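Side-chain contact in putative monooxygenase (Fusobacterium nucleatum subsp. nucleatum, PDB 3MCS), which probably acts as a monooxygenase, its chain containing two regions of the antibiotic biosynthesis monooxygenase family, of the dimeric alpha-beta barrel type: residues E60-N63 with A67-N70. Sequence-based numbering, arbitrary orientation.
Sequences EIYN and AFSN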
ATOM      1  N   GLU A  60       4.452   3.802   1.922  1.00 44.07           N
ATOM      2  CA  GLU A  60       5.879   4.027   2.072  1.00 42.29           C
ATOM      3  C   GLU A  60       6.484   2.809   2.764  1.00 41.16           C
ATOM      4  O   GLU A  60       5.969   2.371   3.783  1.00 41.07           O
ATOM      5  CB  GLU A  60       6.146   5.290   2.901  1.00 41.51           C
ATOM      6  CG  GLU A  60       5.636   6.622   2.301  1.00 41.84           C
ATOM      7  CD  GLU A  60       6.052   7.908   3.123  1.00 41.24           C
ATOM      8  OE1 GLU A  60       6.761   7.863   4.141  1.00 38.60           O
ATOM      9  OE2 GLU A  60       5.668   9.008   2.742  1.00 42.55           O
ATOM     10  N   ILE A  61       7.576   2.266   2.207  1.00 41.36           N
ATOM     11  CA  ILE A  61       8.226   1.074   2.769  1.00 40.74           C
ATOM     12  C   ILE A  61       9.724   1.236   2.841  1.00 40.26           C
ATOM     13  O   ILE A  61      10.380   1.619   1.867  1.00 39.70           O
ATOM     14  CB  ILE A  61       7.823  -0.221   2.013  1.00 40.97           C
ATOM     15  CG1 ILE A  61       8.348  -1.463   2.756  1.00 41.82           C
ATOM     16  CG2 ILE A  61       8.257  -0.156   0.558  1.00 36.75           C
ATOM     17  CD1 ILE A  61       7.772  -2.779   2.215  1.00 40.50           C
ATOM     18  N   TYR A  62      10.257   0.949   4.025  1.00 41.87           N
ATOM     19  CA  TYR A  62      11.679   1.123   4.320  1.00 42.01           C
ATOM     20  C   TYR A  62      12.303  -0.148   4.870  1.00 41.92           C
ATOM     21  O   TYR A  62      11.633  -1.036   5.385  1.00 39.38           O
ATOM     22  CB  TYR A  62      11.872   2.270   5.308  1.00 42.43           C
ATOM     23  CG  TYR A  62      11.241   3.551   4.847  1.00 43.56           C
ATOM     24  CD1 TYR A  62       9.912   3.809   5.088  1.00 44.11           C
ATOM     25  CD2 TYR A  62      11.969   4.492   4.154  1.00 47.95           C
ATOM     26  CE1 TYR A  62       9.325   4.987   4.657  1.00 50.64           C
ATOM     27  CE2 TYR A  62      11.394   5.680   3.725  1.00 49.45           C
ATOM     28  CZ  TYR A  62      10.068   5.919   3.983  1.00 45.72           C
ATOM     29  OH  TYR A  62       9.454   7.077   3.576  1.00 35.15           O
ATOM     30  N   ASN A  63      13.618  -0.196   4.797  1.00 43.58           N
ATOM     31  CA  ASN A  63      14.317  -1.394   5.153  1.00 44.43           C
ATOM     32  C   ASN A  63      14.327  -1.612   6.661  1.00 43.48           C
ATOM     33  O   ASN A  63      14.296  -2.755   7.103  1.00 44.25           O
ATOM     34  CB  ASN A  63      15.732  -1.341   4.569  1.00 46.07           C
ATOM     35  CG  ASN A  63      16.192  -2.683   4.020  1.00 51.70           C
ATOM     36  OD1 ASN A  63      15.972  -3.737   4.624  1.00 58.60           O
ATOM     37  ND2 ASN A  63      16.843  -2.647   2.864  1.00 54.55           N
ATOM     38  N   ALA A  67      16.360   3.804   8.756  1.00 44.92           N
ATOM     39  CA  ALA A  67      16.202   4.343   7.406  1.00 45.64           C
ATOM     40  C   ALA A  67      15.013   5.285   7.395  1.00 45.05           C
ATOM     41  O   ALA A  67      15.070   6.357   6.795  1.00 46.42           O
ATOM     42  CB  ALA A  67      16.018   3.229   6.372  1.00 45.02           C
ATOM     43  N   PHE A  68      13.948   4.869   8.075  1.00 43.25           N
ATOM     44  CA  PHE A  68      12.742   5.665   8.180  1.00 43.88           C
ATOM     45  C   PHE A  68      12.996   6.945   8.957  1.00 44.38           C
ATOM     46  O   PHE A  68      12.625   8.035   8.500  1.00 44.58           O
ATOM     47  CB  PHE A  68      11.608   4.863   8.838  1.00 44.24           C
ATOM     48  CG  PHE A  68      10.380   5.680   9.117  1.00 43.45           C
ATOM     49  CD1 PHE A  68       9.533   6.073   8.081  1.00 47.87           C
ATOM     50  CD2 PHE A  68      10.074   6.063  10.407  1.00 42.09           C
ATOM     51  CE1 PHE A  68       8.410   6.839   8.323  1.00 43.04           C
ATOM     52  CE2 PHE A  68       8.947   6.820  10.663  1.00 43.33           C
ATOM     53  CZ  PHE A  68       8.111   7.209   9.613  1.00 43.05           C
ATOM     54  N   SER A  69      13.623   6.828  10.124  1.00 43.97           N
ATOM     55  CA  SER A  69      13.893   8.014  10.937  1.00 44.88           C
ATOM     56  C   SER A  69      14.738   9.045  10.181  1.00 44.85           C
ATOM     57  O   SER A  69      14.542  10.264  10.338  1.00 41.24           O
ATOM     58  CB  SER A  69      14.541   7.647  12.278  1.00 45.18           C
ATOM     59  OG  SER A  69      15.621   8.521  12.590  1.00 50.13           O
ATOM     60  N   ASN A  70      15.690   8.561   9.383  1.00 45.33           N
ATOM     61  CA  ASN A  70      16.515   9.462   8.592  1.00 44.87           C
ATOM     62  C   ASN A  70      15.684  10.128   7.489  1.00 43.19           C
ATOM     63  O   ASN A  70      15.857  11.291   7.176  1.00 42.05           O
ATOM     64  CB  ASN A  70      17.734   8.732   8.031  1.00 46.12           C
ATOM     65  CG  ASN A  70      18.880   8.611   9.037  1.00 48.83           C
ATOM     66  OD1 ASN A  70      19.115   9.500   9.854  1.00 47.82           O
ATOM     67  ND2 ASN A  70      19.623   7.521   8.943  1.00 49.94           N
TER
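Tyr62, the last residue of strand 55-62, packs its CB and ring against the first turn of helix 65-73. At its root, Tyr62 CB lies 4.4 Å from Ala67 CB, a loose apolar touch beside the strand end. Its CG is anti to the carbonyl carbon (chi1 -54°), which carries the ring back along the strand past the helix rather than on toward Asn63. Over one face of the ring stand CA and CB of Phe68. Farther out, Tyr62 CD1 is 3.8 Å and Tyr62 CE1 3.6 Å from Phe68 CD1, the atom through which the second ring makes its contact. Phe68 thus turns an edge to the tyrosine face in an offset edge-to-face pair, with ring centroids 5.4 Å apart and planes at 67°. At the tip, Tyr62 OH donates to Glu60 OE1, which lies in the ring plane, although the position of this hydroxyl is less certain. Glu60 OE2 is hydrogen-bonded to the hydroxyl of Tyr30, while Phe68 also touches Asn9 and Tyr11 of strand 7-15. The contact joins strand 55-62 to the short helix that follows it, within an alpha-beta barrel-type fold. Across the two segments the join is apolar and aromatic, while the hydroxyl of Tyr62, if rightly placed, is turned to Glu60 of its own strand.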